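Local coordinates for protein TruD (Uncultured prochloron, PDB 4BS9) that probably catalyses the ATP-dependent heterocyclization of residues in a precursor peptide during cyanobactin biosynthesis, and binds a zinc ion, at residues 466-470 / 770-774; 561-565 / 602-606; 610-614 / 637-641. One frame throughout, in Å; residues are numbered along the deposited sequence.

Contact 1 (466-470 / 770-774)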
loop_
_atom_site.group_PDB
_atom_site.type_symbol
_atom_site.label_atom_id
_atom_site.label_comp_id
_atom_site.label_asym_id
_atom_site.label_seq_id
_atom_site.Cartn_x
_atom_site.Cartn_y
_atom_site.Cartn_z
ATOM N N PHE A 466 6.645 42.691 -20.966
ATOM C CA PHE A 466 5.535 42.840 -21.882
ATOM C C PHE A 466 5.784 44.079 -22.732
ATOM O O PHE A 466 6.147 45.120 -22.198
ATOM C CB PHE A 466 4.223 42.987 -21.120
ATOM C CG PHE A 466 3.766 41.728 -20.462
ATOM C CD1 PHE A 466 3.235 40.691 -21.219
ATOM C CD2 PHE A 466 3.844 41.580 -19.092
ATOM C CE1 PHE A 466 2.806 39.520 -20.613
ATOM C CE2 PHE A 466 3.413 40.412 -18.486
ATOM C CZ PHE A 466 2.900 39.378 -19.247
ATOM N N SER A 467 5.583 43.966 -24.045
ATOM C CA SER A 467 5.756 45.100 -24.958
ATOM C C SER A 467 4.715 46.162 -24.689
ATOM O O SER A 467 3.662 45.877 -24.120
ATOM C CB SER A 467 5.629 44.667 -26.424
ATOM O OG SER A 467 4.279 44.404 -26.777
ATOM N N ASP A 468 5.000 47.387 -25.117
ATOM C CA ASP A 468 4.011 48.449 -25.016
ATOM C C ASP A 468 2.762 48.058 -25.797
ATOM O O ASP A 468 1.668 48.173 -25.291
ATOM C CB ASP A 468 4.578 49.781 -25.486
ATOM C CG ASP A 468 5.692 50.281 -24.587
ATOM O OD1 ASP A 468 5.498 50.312 -23.356
ATOM O OD2 ASP A 468 6.765 50.639 -25.110
ATOM N N ARG A 469 2.931 47.543 -27.003
ATOM C CA ARG A 469 1.807 47.003 -27.758
ATOM C C ARG A 469 0.957 46.042 -26.935
ATOM O O ARG A 469 -0.250 46.211 -26.847
ATOM C CB ARG A 469 2.306 46.284 -29.005
ATOM C CG ARG A 469 1.341 45.251 -29.564
ATOM C CD ARG A 469 1.935 44.562 -30.779
ATOM N NE ARG A 469 1.528 45.175 -32.041
ATOM C CZ ARG A 469 2.133 44.971 -33.214
ATOM N NH1 ARG A 469 3.206 44.185 -33.313
ATOM N NH2 ARG A 469 1.669 45.564 -34.310
ATOM N N GLN A 470 1.582 45.030 -26.346
ATOM C CA GLN A 470 0.836 44.025 -25.575
ATOM C C GLN A 470 -0.120 44.651 -24.548
ATOM O O GLN A 470 -1.298 44.286 -24.487
ATOM C CB GLN A 470 1.796 43.048 -24.886
ATOM C CG GLN A 470 2.359 41.982 -25.817
ATOM C CD GLN A 470 3.475 41.189 -25.181
ATOM O OE1 GLN A 470 4.566 41.706 -24.967
ATOM N NE2 GLN A 470 3.206 39.928 -24.861
ATOM N N ALA A 770 11.535 42.142 -35.888
ATOM C CA ALA A 770 10.449 43.031 -35.456
ATOM C C ALA A 770 9.446 42.257 -34.616
ATOM O O ALA A 770 9.297 41.043 -34.788
ATOM C CB ALA A 770 9.756 43.634 -36.664
ATOM N N GLU A 771 8.748 42.954 -33.726
ATOM C CA GLU A 771 7.733 42.318 -32.868
ATOM C C GLU A 771 6.655 41.540 -33.660
ATOM O O GLU A 771 6.270 40.436 -33.265
ATOM C CB GLU A 771 7.089 43.365 -31.952
ATOM C CG GLU A 771 6.134 42.812 -30.902
ATOM C CD GLU A 771 5.617 43.889 -29.963
ATOM O OE1 GLU A 771 6.017 45.056 -30.136
ATOM O OE2 GLU A 771 4.814 43.573 -29.052
ATOM N N ALA A 772 6.182 42.103 -34.775
ATOM C CA ALA A 772 5.157 41.446 -35.606
ATOM C C ALA A 772 5.684 40.178 -36.278
ATOM O O ALA A 772 4.909 39.281 -36.601
ATOM C CB ALA A 772 4.606 42.408 -36.646
ATOM N N GLN A 773 6.996 40.096 -36.479
ATOM C CA GLN A 773 7.602 38.901 -37.082
ATOM C C GLN A 773 7.948 37.787 -36.070
ATOM O O GLN A 773 8.408 36.715 -36.473
ATOM C CB GLN A 773 8.848 39.276 -37.912
ATOM C CG GLN A 773 8.604 39.425 -39.412
ATOM C CD GLN A 773 7.691 40.597 -39.761
ATOM O OE1 GLN A 773 7.856 41.711 -39.250
ATOM N NE2 GLN A 773 6.727 40.352 -40.643
ATOM N N MET A 774 7.727 38.014 -34.772
ATOM C CA MET A 774 7.963 36.953 -33.790
ATOM C C MET A 774 7.053 35.759 -34.088
ATOM O O MET A 774 5.885 35.931 -34.420
ATOM C CB MET A 774 7.757 37.447 -32.340
ATOM C CG MET A 774 8.767 38.477 -31.839
ATOM S SD MET A 774 10.489 38.065 -32.227
ATOM C CE MET A 774 11.065 37.442 -30.681
#
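The carboxylate of E771 meets the hydroxyl of S467 at the start of helix 468-472, where S467 and Q470 form a capping box. Two bonds define that box. S467 OG accepts from Q470 N at 2.8 Å, and Q470 answers by taking S467 N on its OE1 at 2.6 Å, with an N-H...O angle of 169°. F750 N is a second donor to the same OE1, which ties the capping glutamine to a neighbouring loop.

The cross-segment hydrogen bond runs from S467 OG to E771 OE2. Its modelled length of 2.5 Å is very short and, at 2.9 Å resolution, should not be read as unusual strength. The serine hydroxyl therefore accepts from the helix and donates to the glutamate. E771 spans the gap because CG stands anti to its backbone N (chi1 -173°) and the chain stays extended beyond CG; the nearest CA atoms, those of S467 and E771, are 8.6 Å apart. A carboxylate placed at a helix N terminus would be expected to gain from the helix dipole.

Charge and packing supply the rest. R469 and E771 run antiparallel alongside each other, with R469 CD 3.5 Å from E771 OE2. Their opposite charges are near enough to attract, though no salt bridge forms: R469 NH1 and E771 OE1 are 4.3 Å apart, the flat groups are turned 65° from each other, and the oxygen lies well off the guanidinium plane, so no donor is aimed at it. Beyond this, A772 N lies at the edge of the guanidinium, in its plane, 3.9 Å from R469 NH1.

Contact 2 (561-565 / 602-606)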
loop_
_atom_site.group_PDB
_atom_site.type_symbol
_atom_site.label_atom_id
_atom_site.label_comp_id
_atom_site.label_asym_id
_atom_site.label_seq_id
_atom_site.Cartn_x
_atom_site.Cartn_y
_atom_site.Cartn_z
ATOM N N SER A 561 16.580 30.158 -23.475
ATOM C CA SER A 561 17.146 29.593 -24.688
ATOM C C SER A 561 16.072 29.167 -25.696
ATOM O O SER A 561 16.185 29.451 -26.895
ATOM C CB SER A 561 18.032 28.396 -24.345
ATOM O OG SER A 561 19.198 28.806 -23.662
ATOM N N VAL A 562 15.041 28.474 -25.217
ATOM C CA VAL A 562 13.930 28.045 -26.072
ATOM C C VAL A 562 13.161 29.252 -26.613
ATOM O O VAL A 562 12.670 29.207 -27.720
ATOM C CB VAL A 562 12.984 27.081 -25.326
ATOM C CG1 VAL A 562 11.712 26.841 -26.114
ATOM C CG2 VAL A 562 13.678 25.750 -25.050
ATOM N N CYS A 563 13.080 30.333 -25.847
ATOM C CA CYS A 563 12.375 31.538 -26.299
ATOM C C CYS A 563 13.127 32.239 -27.412
ATOM O O CYS A 563 12.524 32.702 -28.383
ATOM C CB CYS A 563 12.144 32.524 -25.146
ATOM S SG CYS A 563 10.759 32.057 -24.085
ATOM N N LEU A 564 14.442 32.337 -27.264
ATOM C CA LEU A 564 15.252 33.005 -28.268
ATOM C C LEU A 564 15.122 32.275 -29.602
ATOM O O LEU A 564 14.997 32.905 -30.657
ATOM C CB LEU A 564 16.718 33.086 -27.823
ATOM C CG LEU A 564 17.025 34.101 -26.712
ATOM C CD1 LEU A 564 18.386 33.841 -26.087
ATOM C CD2 LEU A 564 16.967 35.520 -27.255
ATOM N N TRP A 565 15.106 30.944 -29.532
ATOM C CA TRP A 565 15.070 30.093 -30.724
ATOM C C TRP A 565 13.701 30.105 -31.356
ATOM O O TRP A 565 13.537 30.416 -32.539
ATOM C CB TRP A 565 15.450 28.666 -30.338
ATOM C CG TRP A 565 15.105 27.653 -31.340
ATOM C CD1 TRP A 565 15.642 27.518 -32.578
ATOM C CD2 TRP A 565 14.156 26.601 -31.189
ATOM N NE1 TRP A 565 15.076 26.445 -33.222
ATOM C CE2 TRP A 565 14.156 25.866 -32.386
ATOM C CE3 TRP A 565 13.305 26.209 -30.157
ATOM C CZ2 TRP A 565 13.326 24.759 -32.585
ATOM C CZ3 TRP A 565 12.481 25.105 -30.350
ATOM C CH2 TRP A 565 12.499 24.393 -31.550
ATOM N N LEU A 602 18.702 19.431 -31.737
ATOM C CA LEU A 602 19.285 20.721 -32.112
ATOM C C LEU A 602 19.972 21.399 -30.912
ATOM O O LEU A 602 19.576 21.169 -29.776
ATOM C CB LEU A 602 18.190 21.625 -32.667
ATOM C CG LEU A 602 17.321 21.036 -33.783
ATOM C CD1 LEU A 602 16.281 22.060 -34.236
ATOM C CD2 LEU A 602 18.163 20.564 -34.967
ATOM N N ASP A 603 20.994 22.224 -31.157
ATOM C CA ASP A 603 21.677 22.941 -30.074
ATOM C C ASP A 603 21.101 24.337 -29.847
ATOM O O ASP A 603 21.251 25.206 -30.682
ATOM C CB ASP A 603 23.184 23.078 -30.340
ATOM C CG ASP A 603 23.895 23.885 -29.242
ATOM O OD1 ASP A 603 24.203 23.307 -28.177
ATOM O OD2 ASP A 603 24.124 25.100 -29.428
ATOM N N LEU A 604 20.508 24.569 -28.680
ATOM C CA LEU A 604 19.876 25.858 -28.357
ATOM C C LEU A 604 20.737 26.772 -27.492
ATOM O O LEU A 604 20.268 27.845 -27.073
ATOM C CB LEU A 604 18.537 25.628 -27.649
ATOM C CG LEU A 604 17.453 24.921 -28.471
ATOM C CD1 LEU A 604 16.096 25.365 -27.941
ATOM C CD2 LEU A 604 17.539 25.180 -29.980
ATOM N N THR A 605 21.982 26.363 -27.236
ATOM C CA THR A 605 22.908 27.168 -26.431
ATOM C C THR A 605 22.969 28.612 -26.924
ATOM O O THR A 605 23.149 28.861 -28.112
ATOM C CB THR A 605 24.325 26.573 -26.457
ATOM O OG1 THR A 605 24.287 25.243 -25.928
ATOM C CG2 THR A 605 25.275 27.399 -25.633
ATOM N N ALA A 606 22.816 29.556 -26.004
ATOM C CA ALA A 606 22.863 30.972 -26.334
ATOM C C ALA A 606 24.051 31.621 -25.648
ATOM O O ALA A 606 25.030 30.954 -25.325
ATOM C CB ALA A 606 21.568 31.650 -25.917
#
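L604 sits between W565 and V562 of helix 545-568, and its two methyls divide the work. CD2 rests over the five-membered ring of the W565 indole, 3.8 Å from the centroid and 15° off the normal, a CH-pi contact. CD1 reaches the six-membered ring at W565 CE3 (3.7 Å) and also meets V562 CG2 at 3.8 Å. The indole is turned this way with CG anti to the backbone N (chi1 164°), and W565 NE1 is satisfied by Y681 O, which would limit the ring's rotation. S561 belongs to this tight part too: it packs its CB against L604 O at 3.6 Å, while its hydroxyl turns back to V557 O of its own helix.

Away from this buried centre the fit relaxes. At one end L602 CD1 approaches W565 CZ2 obliquely at 4.3 Å. At the other, towards the partly exposed T605 and A606, L564 CD1 meets A606 CB at 3.9 Å, with S561 also close to A606. No hydrogen bond crosses between the segments. The arrangement is that of an alpha/beta layer: an apolar helix flank laid over the end of outer strand 597-603 of a three-stranded antiparallel sheet and the loop that follows it.

Contact 3 (610-614 / 637-641)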
loop_
_atom_site.group_PDB
_atom_site.type_symbol
_atom_site.label_atom_id
_atom_site.label_comp_id
_atom_site.label_asym_id
_atom_site.label_seq_id
_atom_site.Cartn_x
_atom_site.Cartn_y
_atom_site.Cartn_z
ATOM N N ILE A 610 25.715 28.088 -21.662
ATOM C CA ILE A 610 25.240 26.926 -20.925
ATOM C C ILE A 610 24.523 25.986 -21.909
ATOM O O ILE A 610 23.636 26.413 -22.657
ATOM C CB ILE A 610 24.331 27.331 -19.744
ATOM C CG1 ILE A 610 25.129 28.138 -18.727
ATOM C CG2 ILE A 610 23.730 26.103 -19.070
ATOM C CD1 ILE A 610 24.266 28.814 -17.689
ATOM N N PRO A 611 24.920 24.706 -21.923
ATOM C CA PRO A 611 24.309 23.778 -22.866
ATOM C C PRO A 611 22.782 23.691 -22.770
ATOM O O PRO A 611 22.240 23.411 -21.707
ATOM C CB PRO A 611 24.956 22.435 -22.505
ATOM C CG PRO A 611 26.283 22.798 -21.959
ATOM C CD PRO A 611 26.087 24.113 -21.246
ATOM N N ALA A 612 22.107 23.933 -23.889
ATOM C CA ALA A 612 20.653 23.825 -23.966
ATOM C C ALA A 612 20.298 23.195 -25.303
ATOM O O ALA A 612 20.882 23.563 -26.327
ATOM C CB ALA A 612 20.021 25.195 -23.833
ATOM N N PHE A 613 19.365 22.242 -25.286
ATOM C CA PHE A 613 19.023 21.453 -26.467
ATOM C C PHE A 613 17.513 21.225 -26.641
ATOM O O PHE A 613 16.791 21.142 -25.652
ATOM C CB PHE A 613 19.679 20.073 -26.360
ATOM C CG PHE A 613 21.153 20.115 -26.162
ATOM C CD1 PHE A 613 22.007 20.129 -27.250
ATOM C CD2 PHE A 613 21.693 20.136 -24.890
ATOM C CE1 PHE A 613 23.378 20.180 -27.075
ATOM C CE2 PHE A 613 23.062 20.183 -24.708
ATOM C CZ PHE A 613 23.906 20.208 -25.800
ATOM N N VAL A 614 17.051 21.080 -27.891
ATOM C CA VAL A 614 15.742 20.477 -28.170
ATOM C C VAL A 614 15.912 19.093 -28.735
ATOM O O VAL A 614 16.793 18.871 -29.542
ATOM C CB VAL A 614 14.949 21.201 -29.264
ATOM C CG1 VAL A 614 13.481 20.805 -29.195
ATOM C CG2 VAL A 614 15.070 22.688 -29.122
ATOM N N PRO A 637 26.740 18.979 -20.834
ATOM C CA PRO A 637 25.848 18.853 -21.969
ATOM C C PRO A 637 25.198 17.484 -22.051
ATOM O O PRO A 637 24.053 17.393 -22.475
ATOM C CB PRO A 637 26.765 19.084 -23.169
ATOM C CG PRO A 637 28.124 18.761 -22.678
ATOM C CD PRO A 637 28.137 19.181 -21.249
ATOM N N THR A 638 25.904 16.437 -21.639
ATOM C CA THR A 638 25.327 15.086 -21.629
ATOM C C THR A 638 24.078 15.009 -20.754
ATOM O O THR A 638 23.056 14.429 -21.148
ATOM C CB THR A 638 26.328 14.033 -21.122
ATOM O OG1 THR A 638 27.581 14.203 -21.795
ATOM C CG2 THR A 638 25.806 12.627 -21.381
ATOM N N VAL A 639 24.158 15.596 -19.566
ATOM C CA VAL A 639 22.985 15.668 -18.702
ATOM C C VAL A 639 21.868 16.412 -19.419
ATOM O O VAL A 639 20.735 15.961 -19.438
ATOM C CB VAL A 639 23.281 16.383 -17.383
ATOM C CG1 VAL A 639 22.004 16.531 -16.576
ATOM C CG2 VAL A 639 24.318 15.614 -16.595
ATOM N N ALA A 640 22.212 17.550 -20.011
ATOM C CA ALA A 640 21.236 18.403 -20.675
ATOM C C ALA A 640 20.504 17.653 -21.784
ATOM O O ALA A 640 19.271 17.730 -21.894
ATOM C CB ALA A 640 21.920 19.647 -21.235
ATOM N N ILE A 641 21.266 16.928 -22.601
ATOM C CA ILE A 641 20.690 16.164 -23.705
ATOM C C ILE A 641 19.767 15.079 -23.152
ATOM O O ILE A 641 18.626 14.949 -23.590
ATOM C CB ILE A 641 21.775 15.520 -24.604
ATOM C CG1 ILE A 641 22.597 16.597 -25.322
ATOM C CG2 ILE A 641 21.139 14.605 -25.646
ATOM C CD1 ILE A 641 23.898 16.090 -25.918
#
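The ring of F613 is met by three residues of helix 637-654, each from a different direction. I641 comes over one face: its CG1 stands 3.6 Å from the ring centroid and only 10° off the normal, so this CH-pi contact is centred on the ring. A640 comes from the edge, with its CB in the ring plane and 3.7 Å from F613 CD2. P637 flanks the phenylalanine with its side chain directed alike, and brings its CB to 4.0 Å from F613 CZ. The first torsion accounts for this placement, since with CG anti to the carbonyl carbon (chi1 -55°) the ring extends over the first turn of the helix. That turn is closed by its own backbone bond, I641 N to P637 O at 2.8 Å.

P611 and P637 form a second cluster. Their side chains cross at an angle, P611 CB meeting P637 CB at 3.9 Å, and A640 CB also sits 3.8 Å from P611 O. The methyl of A640 thus fills the notch between the proline and the phenylalanine.

Replacing F613 by an alanine here is likely to open a gap between strand and helix, leaving I641 CG1 with no ring to lie on and A640 and P637 with only P611 of this segment against them.

The geometry places the helix along the strand: the axes of strand 612-614 and helix 637-641 approach to 8.0 Å with their directions 30° apart. F613 of the strand and P611 just before it face this helix, whereas A612 and V614 touch S561 and W565 of helix 545-568. The result is a local alpha/beta/alpha layering, helix 545-568 on one face of the three-stranded antiparallel sheet and helix 637-654 on the other, within the YcaO family region.

In the fold
Contacts 2 and 3 belong to one structural unit, their centres 10 Å apart. Strands 597-603 and 612-619 are antiparallel neighbours, joined by probable hydrogen bonds from L604 N to A612 O (2.6 Å) and from L602 N to V614 O (3.0 Å). Contact 1 stands apart: its centre is 20 Å from that of contact 2 and 29 Å from that of contact 3, with nearest atoms about 5 and 15 Å away. Helices link it to contact 2, since M774 touches Y567 and N568 of helix 545-568, and E771 and L564 both pack on helix 754-761. All three lie away from the zinc site of C209, C212, C318 and C321.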